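Long-range contacts in receptor-type adenylate cyclase GRESAG 4.3 (Trypanosoma brucei, PDB 1FX4), which catalyses the conversion of ATP to 3',5'-cyclic AMP and diphosphate with magnesium through its catalytic domain, the part described here, and could act as a receptor for an unknown ligand: residues 16-21 / 134-139; 127-132 / 220-225; 196-201 / 212-217; 3-8 / 53-58. All coordinates share one frame; numbering follows the deposited sequence.

Interaction 1. Residues 16-21 / 134-139; sequences IFTDIE and VRVGIH. With MG (magnesium ion), chain B.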
loop_
_atom_site.group_PDB
_atom_site.type_symbol
_atom_site.label_atom_id
_atom_site.label_comp_id
_atom_site.label_asym_id
_atom_site.label_seq_id
_atom_site.Cartn_x
_atom_site.Cartn_y
_atom_site.Cartn_z
ATOM N N ILE A 16 9.108 -8.732 -9.465
ATOM C CA ILE A 16 9.238 -9.408 -8.184
ATOM C C ILE A 16 8.384 -8.649 -7.184
ATOM O O ILE A 16 8.488 -7.422 -7.088
ATOM C CB ILE A 16 10.674 -9.337 -7.627
ATOM C CG1 ILE A 16 11.684 -9.909 -8.618
ATOM C CG2 ILE A 16 10.741 -10.082 -6.281
ATOM C CD1 ILE A 16 13.126 -9.603 -8.217
ATOM N N PHE A 17 7.485 -9.351 -6.506
ATOM C CA PHE A 17 6.695 -8.727 -5.458
ATOM C C PHE A 17 7.104 -9.387 -4.146
ATOM O O PHE A 17 7.305 -10.594 -4.093
ATOM C CB PHE A 17 5.183 -8.903 -5.682
ATOM C CG PHE A 17 4.582 -7.868 -6.592
ATOM C CD1 PHE A 17 4.580 -8.057 -7.961
ATOM C CD2 PHE A 17 4.012 -6.709 -6.074
ATOM C CE1 PHE A 17 4.011 -7.106 -8.808
ATOM C CE2 PHE A 17 3.440 -5.753 -6.921
ATOM C CZ PHE A 17 3.442 -5.961 -8.286
ATOM N N THR A 18 7.259 -8.586 -3.098
ATOM C CA THR A 18 7.615 -9.121 -1.792
ATOM C C THR A 18 6.700 -8.556 -0.740
ATOM O O THR A 18 6.112 -7.499 -0.935
ATOM C CB THR A 18 9.035 -8.714 -1.359
ATOM O OG1 THR A 18 9.058 -7.324 -0.991
ATOM C CG2 THR A 18 10.045 -8.959 -2.486
ATOM N N ASP A 19 6.577 -9.269 0.370
ATOM C CA ASP A 19 5.818 -8.755 1.483
ATOM C C ASP A 19 6.286 -9.477 2.724
ATOM O O ASP A 19 6.769 -10.610 2.639
ATOM C CB ASP A 19 4.316 -8.930 1.287
ATOM C CG ASP A 19 3.517 -7.852 2.009
ATOM O OD1 ASP A 19 4.103 -7.119 2.826
ATOM O OD2 ASP A 19 2.310 -7.719 1.745
ATOM N N ILE A 20 6.178 -8.813 3.868
ATOM C CA ILE A 20 6.582 -9.421 5.118
ATOM C C ILE A 20 5.402 -10.231 5.629
ATOM O O ILE A 20 4.296 -9.697 5.804
ATOM C CB ILE A 20 6.970 -8.374 6.162
ATOM C CG1 ILE A 20 8.205 -7.595 5.690
ATOM C CG2 ILE A 20 7.283 -9.058 7.494
ATOM C CD1 ILE A 20 8.641 -6.549 6.693
ATOM N N GLU A 21 5.631 -11.516 5.846
ATOM C CA GLU A 21 4.560 -12.355 6.333
ATOM C C GLU A 21 4.161 -11.937 7.739
ATOM O O GLU A 21 5.015 -11.650 8.583
ATOM C CB GLU A 21 4.962 -13.825 6.338
ATOM C CG GLU A 21 3.789 -14.714 6.703
ATOM C CD GLU A 21 4.132 -16.172 6.720
ATOM O OE1 GLU A 21 3.651 -16.891 5.822
ATOM O OE2 GLU A 21 4.874 -16.602 7.627
ATOM N N VAL A 134 9.962 -13.084 4.572
ATOM C CA VAL A 134 9.505 -12.411 3.368
ATOM C C VAL A 134 8.990 -13.387 2.327
ATOM O O VAL A 134 9.649 -14.368 2.013
ATOM C CB VAL A 134 10.667 -11.549 2.758
ATOM C CG1 VAL A 134 10.194 -10.772 1.534
ATOM C CG2 VAL A 134 11.186 -10.575 3.808
ATOM N N ARG A 135 7.781 -13.152 1.829
ATOM C CA ARG A 135 7.228 -13.994 0.780
ATOM C C ARG A 135 7.590 -13.297 -0.514
ATOM O O ARG A 135 7.589 -12.063 -0.590
ATOM C CB ARG A 135 5.711 -14.157 0.912
ATOM C CG ARG A 135 4.922 -12.921 0.674
ATOM C CD ARG A 135 3.414 -13.235 0.689
ATOM N NE ARG A 135 2.930 -13.477 2.029
ATOM C CZ ARG A 135 2.122 -12.652 2.689
ATOM N NH1 ARG A 135 1.693 -11.521 2.131
ATOM N NH2 ARG A 135 1.751 -12.959 3.917
ATOM N N VAL A 136 7.925 -14.084 -1.527
ATOM C CA VAL A 136 8.347 -13.528 -2.801
ATOM C C VAL A 136 7.691 -14.238 -3.959
ATOM O O VAL A 136 7.630 -15.464 -3.994
ATOM C CB VAL A 136 9.899 -13.637 -2.962
ATOM C CG1 VAL A 136 10.341 -13.037 -4.292
ATOM C CG2 VAL A 136 10.601 -12.952 -1.784
ATOM N N GLY A 137 7.206 -13.452 -4.910
ATOM C CA GLY A 137 6.582 -14.007 -6.093
ATOM C C GLY A 137 7.297 -13.391 -7.274
ATOM O O GLY A 137 7.575 -12.198 -7.259
ATOM N N ILE A 138 7.555 -14.196 -8.303
ATOM C CA ILE A 138 8.267 -13.729 -9.494
ATOM C C ILE A 138 7.544 -14.170 -10.761
ATOM O O ILE A 138 7.145 -15.330 -10.885
ATOM C CB ILE A 138 9.694 -14.328 -9.557
ATOM C CG1 ILE A 138 10.469 -14.027 -8.264
ATOM C CG2 ILE A 138 10.442 -13.811 -10.798
ATOM C CD1 ILE A 138 11.820 -14.774 -8.182
ATOM N N HIS A 139 7.398 -13.245 -11.706
ATOM C CA HIS A 139 6.749 -13.555 -12.974
ATOM C C HIS A 139 7.389 -12.746 -14.076
ATOM O O HIS A 139 7.831 -11.619 -13.836
ATOM C CB HIS A 139 5.252 -13.244 -12.935
ATOM C CG HIS A 139 4.550 -13.578 -14.216
ATOM N ND1 HIS A 139 3.799 -12.658 -14.921
ATOM C CD2 HIS A 139 4.522 -14.722 -14.940
ATOM C CE1 HIS A 139 3.341 -13.226 -16.024
ATOM N NE2 HIS A 139 3.763 -14.476 -16.058
HETATM MG MG MG B . 2.539 -5.802 3.861
HETATM O O HOH W 1 1.096 -9.599 0.348
HETATM O O HOH W 2 0.346 -6.739 3.307
HETATM O O HOH W 3 2.600 -7.980 4.990
HETATM O O HOH W 4 1.965 -4.235 2.006
#

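Interaction 2. Residues 127-132 / 220-225; sequences RLWNGL and PGRNFA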
loop_
_atom_site.group_PDB
_atom_site.type_symbol
_atom_site.label_atom_id
_atom_site.label_comp_id
_atom_site.label_asym_id
_atom_site.label_seq_id
_atom_site.Cartn_x
_atom_site.Cartn_y
_atom_site.Cartn_z
ATOM N N ARG A 127 18.741 -22.856 12.035
ATOM C CA ARG A 127 19.603 -23.052 10.889
ATOM C C ARG A 127 18.785 -22.705 9.631
ATOM O O ARG A 127 19.361 -22.355 8.589
ATOM C CB ARG A 127 20.079 -24.521 10.847
ATOM C CG ARG A 127 21.361 -24.740 10.059
ATOM C CD ARG A 127 22.546 -23.930 10.591
ATOM N NE ARG A 127 23.743 -24.164 9.786
ATOM C CZ ARG A 127 24.412 -23.223 9.119
ATOM N NH1 ARG A 127 24.010 -21.956 9.149
ATOM N NH2 ARG A 127 25.493 -23.554 8.409
ATOM N N LEU A 128 17.458 -22.667 9.781
ATOM C CA LEU A 128 16.569 -22.413 8.641
ATOM C C LEU A 128 15.694 -21.170 8.702
ATOM O O LEU A 128 15.188 -20.699 7.650
ATOM C CB LEU A 128 15.610 -23.594 8.465
ATOM C CG LEU A 128 16.202 -24.984 8.357
ATOM C CD1 LEU A 128 15.078 -26.015 8.371
ATOM C CD2 LEU A 128 16.949 -25.019 7.073
ATOM N N TRP A 129 15.461 -20.670 9.915
ATOM C CA TRP A 129 14.604 -19.526 10.111
ATOM C C TRP A 129 15.226 -18.576 11.105
ATOM O O TRP A 129 15.672 -18.993 12.165
ATOM C CB TRP A 129 13.248 -20.023 10.643
ATOM C CG TRP A 129 12.584 -21.001 9.725
ATOM C CD1 TRP A 129 12.592 -22.368 9.824
ATOM C CD2 TRP A 129 11.811 -20.686 8.563
ATOM N NE1 TRP A 129 11.868 -22.920 8.792
ATOM C CE2 TRP A 129 11.376 -21.910 8.002
ATOM C CE3 TRP A 129 11.429 -19.481 7.938
ATOM C CZ2 TRP A 129 10.579 -21.967 6.842
ATOM C CZ3 TRP A 129 10.638 -19.544 6.791
ATOM C CH2 TRP A 129 10.223 -20.777 6.256
ATOM N N ASN A 130 15.109 -17.288 10.815
ATOM C CA ASN A 130 15.638 -16.251 11.675
ATOM C C ASN A 130 15.174 -14.871 11.206
ATOM O O ASN A 130 15.486 -14.453 10.095
ATOM C CB ASN A 130 17.172 -16.288 11.666
ATOM C CG ASN A 130 17.788 -15.151 12.450
ATOM O OD1 ASN A 130 17.338 -14.814 13.546
ATOM N ND2 ASN A 130 18.820 -14.542 11.886
ATOM N N GLY A 131 14.416 -14.183 12.052
ATOM C CA GLY A 131 13.954 -12.838 11.726
ATOM C C GLY A 131 12.711 -12.727 10.867
ATOM O O GLY A 131 11.906 -13.644 10.800
ATOM N N LEU A 132 12.554 -11.577 10.220
ATOM C CA LEU A 132 11.402 -11.334 9.356
ATOM C C LEU A 132 11.312 -12.332 8.208
ATOM O O LEU A 132 12.321 -12.661 7.571
ATOM C CB LEU A 132 11.443 -9.905 8.797
ATOM C CG LEU A 132 11.237 -8.780 9.810
ATOM C CD1 LEU A 132 11.387 -7.412 9.109
ATOM C CD2 LEU A 132 9.847 -8.921 10.448
ATOM N N PRO A 220 17.770 -24.251 1.392
ATOM C CA PRO A 220 17.428 -25.684 1.387
ATOM C C PRO A 220 17.060 -26.229 2.756
ATOM O O PRO A 220 17.694 -25.902 3.759
ATOM C CB PRO A 220 18.720 -26.332 0.858
ATOM C CG PRO A 220 19.285 -25.276 -0.036
ATOM C CD PRO A 220 19.087 -24.017 0.795
ATOM N N GLY A 221 15.980 -27.013 2.800
ATOM C CA GLY A 221 15.554 -27.602 4.052
ATOM C C GLY A 221 14.271 -27.012 4.599
ATOM O O GLY A 221 13.648 -27.608 5.481
ATOM N N ARG A 222 13.896 -25.826 4.115
ATOM C CA ARG A 222 12.671 -25.184 4.589
ATOM C C ARG A 222 11.415 -25.893 4.144
ATOM O O ARG A 222 11.343 -26.406 3.032
ATOM C CB ARG A 222 12.574 -23.742 4.088
ATOM C CG ARG A 222 13.410 -22.755 4.866
ATOM C CD ARG A 222 13.252 -21.342 4.316
ATOM N NE ARG A 222 13.958 -20.440 5.207
ATOM C CZ ARG A 222 14.110 -19.136 5.035
ATOM N NH1 ARG A 222 13.596 -18.533 3.970
ATOM N NH2 ARG A 222 14.782 -18.444 5.952
ATOM N N ASN A 223 10.420 -25.892 5.026
ATOM C CA ASN A 223 9.114 -26.447 4.711
ATOM C C ASN A 223 8.142 -25.298 4.795
ATOM O O ASN A 223 8.346 -24.354 5.565
ATOM C CB ASN A 223 8.701 -27.530 5.691
ATOM C CG ASN A 223 9.543 -28.718 5.572
ATOM O OD1 ASN A 223 9.775 -29.426 6.533
ATOM N ND2 ASN A 223 10.044 -28.952 4.383
ATOM N N PHE A 224 7.081 -25.393 4.011
ATOM C CA PHE A 224 6.090 -24.341 3.967
ATOM C C PHE A 224 4.707 -24.923 4.067
ATOM O O PHE A 224 4.500 -26.110 3.846
ATOM C CB PHE A 224 6.203 -23.595 2.641
ATOM C CG PHE A 224 7.568 -23.062 2.383
ATOM C CD1 PHE A 224 8.442 -23.744 1.546
ATOM C CD2 PHE A 224 8.000 -21.903 3.022
ATOM C CE1 PHE A 224 9.745 -23.269 1.351
ATOM C CE2 PHE A 224 9.287 -21.429 2.836
ATOM C CZ PHE A 224 10.162 -22.122 1.993
ATOM N N ALA A 225 3.749 -24.072 4.394
ATOM C CA ALA A 225 2.371 -24.532 4.473
ATOM C C ALA A 225 1.905 -24.670 3.026
ATOM O O ALA A 225 2.695 -24.486 2.077
ATOM C CB ALA A 225 1.520 -23.505 5.206
HETATM O O HOH W 5 10.651 -25.544 7.959
#

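Interaction 3. Residues 196-201 / 212-217; sequences VTTLGA and RMYQLN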
loop_
_atom_site.group_PDB
_atom_site.type_symbol
_atom_site.label_atom_id
_atom_site.label_comp_id
_atom_site.label_asym_id
_atom_site.label_seq_id
_atom_site.Cartn_x
_atom_site.Cartn_y
_atom_site.Cartn_z
ATOM N N VAL A 196 15.348 -26.004 -7.445
ATOM C CA VAL A 196 13.932 -25.703 -7.567
ATOM C C VAL A 196 13.054 -26.918 -7.323
ATOM O O VAL A 196 13.450 -28.047 -7.610
ATOM C CB VAL A 196 13.634 -25.137 -8.986
ATOM C CG1 VAL A 196 12.157 -24.844 -9.163
ATOM C CG2 VAL A 196 14.444 -23.878 -9.227
ATOM N N THR A 197 11.868 -26.672 -6.777
ATOM C CA THR A 197 10.890 -27.719 -6.514
ATOM C C THR A 197 9.609 -27.358 -7.252
ATOM O O THR A 197 9.106 -26.235 -7.139
ATOM C CB THR A 197 10.576 -27.857 -5.006
ATOM O OG1 THR A 197 11.700 -28.444 -4.341
ATOM C CG2 THR A 197 9.341 -28.743 -4.775
ATOM N N THR A 198 9.111 -28.292 -8.054
ATOM C CA THR A 198 7.877 -28.052 -8.787
ATOM C C THR A 198 6.728 -28.194 -7.810
ATOM O O THR A 198 6.673 -29.145 -7.038
ATOM C CB THR A 198 7.682 -29.060 -9.923
ATOM O OG1 THR A 198 7.548 -30.373 -9.365
ATOM C CG2 THR A 198 8.880 -29.042 -10.847
ATOM N N LEU A 199 5.838 -27.214 -7.810
ATOM C CA LEU A 199 4.682 -27.227 -6.927
ATOM C C LEU A 199 3.423 -27.608 -7.683
ATOM O O LEU A 199 2.402 -27.932 -7.077
ATOM C CB LEU A 199 4.512 -25.863 -6.256
ATOM C CG LEU A 199 5.087 -25.722 -4.842
ATOM C CD1 LEU A 199 6.345 -26.534 -4.669
ATOM C CD2 LEU A 199 5.321 -24.257 -4.513
ATOM N N GLY A 200 3.505 -27.576 -9.009
ATOM C CA GLY A 200 2.365 -27.928 -9.834
ATOM C C GLY A 200 1.399 -26.786 -10.101
ATOM O O GLY A 200 1.618 -25.646 -9.671
ATOM N N ALA A 201 0.319 -27.112 -10.805
ATOM C CA ALA A 201 -0.718 -26.154 -11.173
ATOM C C ALA A 201 -1.384 -25.552 -9.945
ATOM O O ALA A 201 -1.768 -26.263 -9.004
ATOM C CB ALA A 201 -1.750 -26.820 -12.068
ATOM N N ARG A 212 1.300 -23.017 -13.319
ATOM C CA ARG A 212 2.294 -23.932 -12.772
ATOM C C ARG A 212 3.287 -23.108 -11.978
ATOM O O ARG A 212 3.884 -22.162 -12.490
ATOM C CB ARG A 212 2.992 -24.717 -13.874
ATOM C CG ARG A 212 2.088 -25.744 -14.504
ATOM C CD ARG A 212 2.260 -25.743 -16.004
ATOM N NE ARG A 212 3.461 -26.457 -16.416
ATOM C CZ ARG A 212 3.978 -26.389 -17.638
ATOM N NH1 ARG A 212 3.407 -25.627 -18.562
ATOM N NH2 ARG A 212 5.046 -27.112 -17.946
ATOM N N MET A 213 3.458 -23.494 -10.723
ATOM C CA MET A 213 4.327 -22.790 -9.795
ATOM C C MET A 213 5.617 -23.567 -9.505
ATOM O O MET A 213 5.598 -24.805 -9.411
ATOM C CB MET A 213 3.529 -22.558 -8.504
ATOM C CG MET A 213 3.535 -21.138 -7.968
ATOM S SD MET A 213 3.206 -19.829 -9.145
ATOM C CE MET A 213 1.600 -19.239 -8.646
ATOM N N TYR A 214 6.726 -22.832 -9.385
ATOM C CA TYR A 214 8.041 -23.403 -9.085
ATOM C C TYR A 214 8.629 -22.732 -7.855
ATOM O O TYR A 214 8.733 -21.508 -7.809
ATOM C CB TYR A 214 8.996 -23.222 -10.265
ATOM C CG TYR A 214 8.537 -23.996 -11.467
ATOM C CD1 TYR A 214 7.581 -23.470 -12.328
ATOM C CD2 TYR A 214 8.990 -25.294 -11.688
ATOM C CE1 TYR A 214 7.074 -24.222 -13.375
ATOM C CE2 TYR A 214 8.494 -26.054 -12.732
ATOM C CZ TYR A 214 7.534 -25.516 -13.567
ATOM O OH TYR A 214 7.011 -26.281 -14.578
ATOM N N GLN A 215 9.009 -23.544 -6.868
ATOM C CA GLN A 215 9.583 -23.047 -5.627
ATOM C C GLN A 215 11.090 -23.017 -5.714
ATOM O O GLN A 215 11.718 -24.050 -5.935
ATOM C CB GLN A 215 9.149 -23.937 -4.463
ATOM C CG GLN A 215 9.804 -23.648 -3.135
ATOM C CD GLN A 215 9.359 -24.653 -2.072
ATOM O OE1 GLN A 215 10.145 -25.471 -1.586
ATOM N NE2 GLN A 215 8.095 -24.605 -1.729
ATOM N N LEU A 216 11.658 -21.826 -5.558
ATOM C CA LEU A 216 13.102 -21.648 -5.581
ATOM C C LEU A 216 13.553 -21.956 -4.156
ATOM O O LEU A 216 13.202 -21.236 -3.211
ATOM C CB LEU A 216 13.458 -20.201 -5.942
ATOM C CG LEU A 216 14.942 -19.820 -5.893
ATOM C CD1 LEU A 216 15.714 -20.603 -6.952
ATOM C CD2 LEU A 216 15.113 -18.313 -6.105
ATOM N N ASN A 217 14.317 -23.034 -4.006
ATOM C CA ASN A 217 14.804 -23.454 -2.692
ATOM C C ASN A 217 16.030 -22.651 -2.263
ATOM O O ASN A 217 17.136 -23.186 -2.166
ATOM C CB ASN A 217 15.117 -24.944 -2.722
ATOM C CG ASN A 217 13.916 -25.769 -3.100
ATOM O OD1 ASN A 217 14.017 -26.738 -3.875
ATOM N ND2 ASN A 217 12.762 -25.398 -2.555
HETATM O O HOH W 6 4.767 -26.523 -11.415
#

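Interaction 4. Residues 3-8 / 53-58; sequences DSAPKE and ECYEVK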
loop_
_atom_site.group_PDB
_atom_site.type_symbol
_atom_site.label_atom_id
_atom_site.label_comp_id
_atom_site.label_asym_id
_atom_site.label_seq_id
_atom_site.Cartn_x
_atom_site.Cartn_y
_atom_site.Cartn_z
ATOM N N ASP A 3 18.030 4.070 -14.932
ATOM C CA ASP A 3 18.732 3.278 -15.943
ATOM C C ASP A 3 18.453 1.778 -15.868
ATOM O O ASP A 3 18.477 1.092 -16.888
ATOM C CB ASP A 3 20.245 3.539 -15.908
ATOM C CG ASP A 3 21.013 2.721 -16.961
ATOM O OD1 ASP A 3 20.536 2.598 -18.118
ATOM O OD2 ASP A 3 22.099 2.188 -16.628
ATOM N N SER A 4 18.176 1.270 -14.671
ATOM C CA SER A 4 17.898 -0.151 -14.517
ATOM C C SER A 4 16.434 -0.510 -14.768
ATOM O O SER A 4 16.079 -1.684 -14.780
ATOM C CB SER A 4 18.349 -0.637 -13.140
ATOM O OG SER A 4 17.646 0.033 -12.116
ATOM N N ALA A 5 15.596 0.494 -15.014
ATOM C CA ALA A 5 14.182 0.245 -15.270
ATOM C C ALA A 5 13.904 -0.238 -16.685
ATOM O O ALA A 5 14.376 0.360 -17.651
ATOM C CB ALA A 5 13.372 1.502 -15.005
ATOM N N PRO A 6 13.183 -1.368 -16.825
ATOM C CA PRO A 6 12.852 -1.888 -18.161
ATOM C C PRO A 6 12.001 -0.799 -18.829
ATOM O O PRO A 6 11.015 -0.336 -18.253
ATOM C CB PRO A 6 12.026 -3.130 -17.838
ATOM C CG PRO A 6 12.647 -3.619 -16.555
ATOM C CD PRO A 6 12.818 -2.333 -15.771
ATOM N N LYS A 7 12.400 -0.367 -20.024
ATOM C CA LYS A 7 11.712 0.725 -20.716
ATOM C C LYS A 7 11.111 0.414 -22.075
ATOM O O LYS A 7 10.489 1.286 -22.687
ATOM C CB LYS A 7 12.683 1.894 -20.908
ATOM C CG LYS A 7 13.398 2.315 -19.657
ATOM C CD LYS A 7 14.415 3.406 -19.943
ATOM C CE LYS A 7 15.178 3.748 -18.690
ATOM N NZ LYS A 7 15.905 2.557 -18.187
ATOM N N GLU A 8 11.291 -0.806 -22.557
ATOM C CA GLU A 8 10.777 -1.162 -23.872
ATOM C C GLU A 8 9.513 -1.997 -23.857
ATOM O O GLU A 8 9.507 -3.117 -23.332
ATOM C CB GLU A 8 11.853 -1.894 -24.664
ATOM C CG GLU A 8 13.097 -1.062 -24.913
ATOM C CD GLU A 8 14.144 -1.802 -25.733
ATOM O OE1 GLU A 8 13.963 -3.019 -25.986
ATOM O OE2 GLU A 8 15.151 -1.161 -26.125
ATOM N N GLU A 53 21.188 -4.967 -10.159
ATOM C CA GLU A 53 20.779 -3.980 -11.152
ATOM C C GLU A 53 19.308 -3.992 -11.490
ATOM O O GLU A 53 18.908 -3.783 -12.638
ATOM C CB GLU A 53 21.616 -4.113 -12.413
ATOM C CG GLU A 53 23.066 -3.803 -12.163
ATOM C CD GLU A 53 23.905 -4.063 -13.387
ATOM O OE1 GLU A 53 23.930 -3.184 -14.283
ATOM O OE2 GLU A 53 24.513 -5.152 -13.457
ATOM N N CYS A 54 18.499 -4.254 -10.477
ATOM C CA CYS A 54 17.069 -4.253 -10.657
ATOM C C CYS A 54 16.564 -2.839 -10.431
ATOM O O CYS A 54 17.344 -1.920 -10.175
ATOM C CB CYS A 54 16.421 -5.258 -9.705
ATOM S SG CYS A 54 16.808 -6.962 -10.154
ATOM N N TYR A 55 15.252 -2.665 -10.498
ATOM C CA TYR A 55 14.669 -1.353 -10.336
ATOM C C TYR A 55 13.519 -1.375 -9.336
ATOM O O TYR A 55 12.568 -2.151 -9.491
ATOM C CB TYR A 55 14.161 -0.874 -11.692
ATOM C CG TYR A 55 13.444 0.454 -11.658
ATOM C CD1 TYR A 55 14.149 1.648 -11.463
ATOM C CD2 TYR A 55 12.065 0.521 -11.864
ATOM C CE1 TYR A 55 13.495 2.877 -11.482
ATOM C CE2 TYR A 55 11.401 1.752 -11.880
ATOM C CZ TYR A 55 12.122 2.921 -11.696
ATOM O OH TYR A 55 11.467 4.131 -11.743
ATOM N N GLU A 56 13.617 -0.528 -8.314
ATOM C CA GLU A 56 12.560 -0.435 -7.309
ATOM C C GLU A 56 11.430 0.395 -7.915
ATOM O O GLU A 56 11.585 1.610 -8.147
ATOM C CB GLU A 56 13.075 0.243 -6.034
ATOM C CG GLU A 56 11.994 0.497 -5.012
ATOM C CD GLU A 56 12.515 1.148 -3.736
ATOM O OE1 GLU A 56 11.703 1.757 -3.004
ATOM O OE2 GLU A 56 13.725 1.041 -3.451
ATOM N N VAL A 57 10.311 -0.261 -8.198
ATOM C CA VAL A 57 9.165 0.411 -8.787
ATOM C C VAL A 57 8.455 1.220 -7.719
ATOM O O VAL A 57 8.246 2.422 -7.874
ATOM C CB VAL A 57 8.172 -0.605 -9.399
ATOM C CG1 VAL A 57 7.027 0.119 -10.099
ATOM C CG2 VAL A 57 8.900 -1.532 -10.372
ATOM N N LYS A 58 8.137 0.561 -6.613
ATOM C CA LYS A 58 7.449 1.213 -5.517
ATOM C C LYS A 58 7.478 0.360 -4.266
ATOM O O LYS A 58 7.759 -0.837 -4.297
ATOM C CB LYS A 58 5.988 1.467 -5.890
ATOM C CG LYS A 58 5.165 0.195 -5.973
ATOM C CD LYS A 58 3.786 0.449 -6.554
ATOM C CE LYS A 58 3.873 0.803 -8.018
ATOM N NZ LYS A 58 2.521 1.067 -8.574
HETATM O O HOH W 7 16.922 -4.249 -14.475
#

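Interaction 1. Residues 16-21 / 134-139
The R135 guanidinium and the D19 carboxylate stand side by side with their planes 77° apart, so neither lies flat on the other. At the guanidinium edge, in its plane, water 1 is 2.7 Å from R135 NH1 in a weak bond; it is also within hydrogen-bonding distance of D19 OD2, 2.6 Å, though other acceptors compete for it. Directly, R135 NH1 and D19 OD2 form only a long salt bridge of 3.9 Å. D19 CB and E21 CA approach the guanidinium obliquely. R135 CG sits between backbone N and carbonyl carbon (chi1 67°), and a bend at chi3 carries the NH groups back to D19 and E21. NH1 also has weak ion pairs with E168 and with D89 of the second subunit.

The backbones behind these side chains are antiparallel, F17 with G137 and D19 with R135 being hydrogen-bonded pairs. On the face with I16, T18 and V136 the contact is largely apolar, although T18 OG1 bonds to F64 N.

D19 OD1 binds magnesium at 2.3 Å, alongside D62 OD1 and waters 2, 3 and 4. One aspartate from an inner strand and one from the turn between strands 55-60 and 63-68 share the metal, as in class III cyclase active sites.

Interaction 2. Residues 127-132 / 220-225
W129 and R222 both place CG anti to their own carbonyl carbon (chi1 -58° and -79°), and R222 then runs extended from CG to NE, which lays its CG, CD and NE across one face of the six-membered ring of W129. The result is a stacked arginine-tryptophan cation-pi pair, which ties the chain leaving helix 122-128 to the loop that follows strand 211-216 in the class III cyclase domain. The evidence is direct: guanidinium and indole planes differ by 9°, and R222 CZ is 4.2 Å from the centroid of the W129 six-membered ring. Closer to the backbone, R222 CD makes a CH-pi contact of 3.9 Å to the same centroid.

The guanidinium is also held at its edge. R222 NE, at 2.7 Å, and R222 NH2, at 2.9 Å, both donate to L128 O, which lies in the guanidinium plane; this side-on grip fixes the rotation that keeps the group flat on the ring. R222 NH1 is bonded to Q82 OE1 and G174 O, so all three nitrogens are engaged.

Other contacts flank this pair. L128 CD2 rests against P220 O, and its other methyl lies by G221 O. F224 CE2 meets the indole edge, 3.6 Å from W129 CH2, with the two rings obliquely placed, and N223 O lies 3.5 Å from W129 CZ2. At NE1, in the indole plane, water 5 accepts from W129 NE1 at 3.0 Å and from N223 N at 3.0 Å.

Interaction 3. Residues 196-201 / 212-217
V196 to A201 and R212 to L216 run antiparallel at 167° between their directions, with the register shifted by one where L199 and G200 both face M213, a classic beta bulge that the positive phi of G200 (86°) accompanies. There M213 O takes L199 N at 2.9 Å but G200 N only weakly at 3.5 Å, and water 6 bridges G200 N and M213 O.

On one sheet face, V196 CG1 sits at the edge of the Y214 ring, 3.7 Å from Y214 CB, while T198 CG2 comes obliquely to Y214 CE2 at 3.6 Å. On the other, both L199 methyls lie against Q215, CD1 being 3.8 Å from Q215 CB. Beyond them, T197 OG1 donates in the carbonyl plane to a lone pair of N217 OD1 at 2.9 Å. N217 ND2 adds a weak bond to Q215 OE1. Between these side chains T197 and Q215 form a regular hydrogen-bonded pair, with Q215 N 2.7 Å from T197 O.

The two strands form a hairpin at one margin of the seven-stranded sheet: 196-202 is outermost within the chain, and 211-216 bonds to strand 176-179 through Y214 and L216. Y214 stacks on Y183 of helix 180-185, while L216 packs on V75 and Q79 of helix 71-87.

Interaction 4. Residues 3-8 / 53-58
Y55 and A5 meet in a CH-pi contact, a methyl set over the centre of a tyrosine ring, where the N-terminal loop packs on strand 55-60, outermost of the cyclase sheet at this side within the chain. Just before it, helix 34-51 ends in a Schellman motif with E53 as C-prime residue.

From the start of the Y55 side chain, CB lies 3.6 Å from S4 OG, which sits at the ring edge, near its plane. CG is anti to the backbone N (chi1 176°), which places the ring against the A5 methyl. CG meets A5 CB at 3.5 Å. The remaining ring atoms lie under the same methyl: A5 CB is 3.4 Å from the ring centroid and 7° off its normal, which accounts for its near-equal distances to every ring carbon. At the tip, OH bonds to N2 OD1 and Y154 N, so the ring is held at its far end as well as over its face.

S4 supplies the polar part of the contact. Its OG donates to C54 O at 2.8 Å, coming from above the carbonyl plane (56° out of it) rather than along a lone pair, and S4 CB touches E53 O. Water 7 lies 2.7 Å from both S4 O and E53 O, probably shared between them. Within the loop, K7 folds back, and its NZ donates to a lone pair of A5 O at 2.7 Å.

Overall arrangement
Interactions 1, 3 and 4 all reach the seven-stranded sheet: interaction 1 joins two of its inner strands, while interactions 3 and 4 involve its outermost strands within the chain, with centres about 26 Å apart. Interaction 1 holds D19 of the magnesium site; D62, the second aspartate, follows strand 55-60, part of interaction 4, whose centre is about 17 Å from that of interaction 1. Interaction 2, its centre about 15 Å from that of interaction 1, touches it where L132 CD1 lies 3.8 Å from CD1 of I20, the residue after D19 on the same strand. It also meets interaction 3, which is nested inside its loop, where F224 CD1 lies 3.4 Å from Q215 NE2. Interactions 2 and 4 lie on opposite sides of the chain's centre.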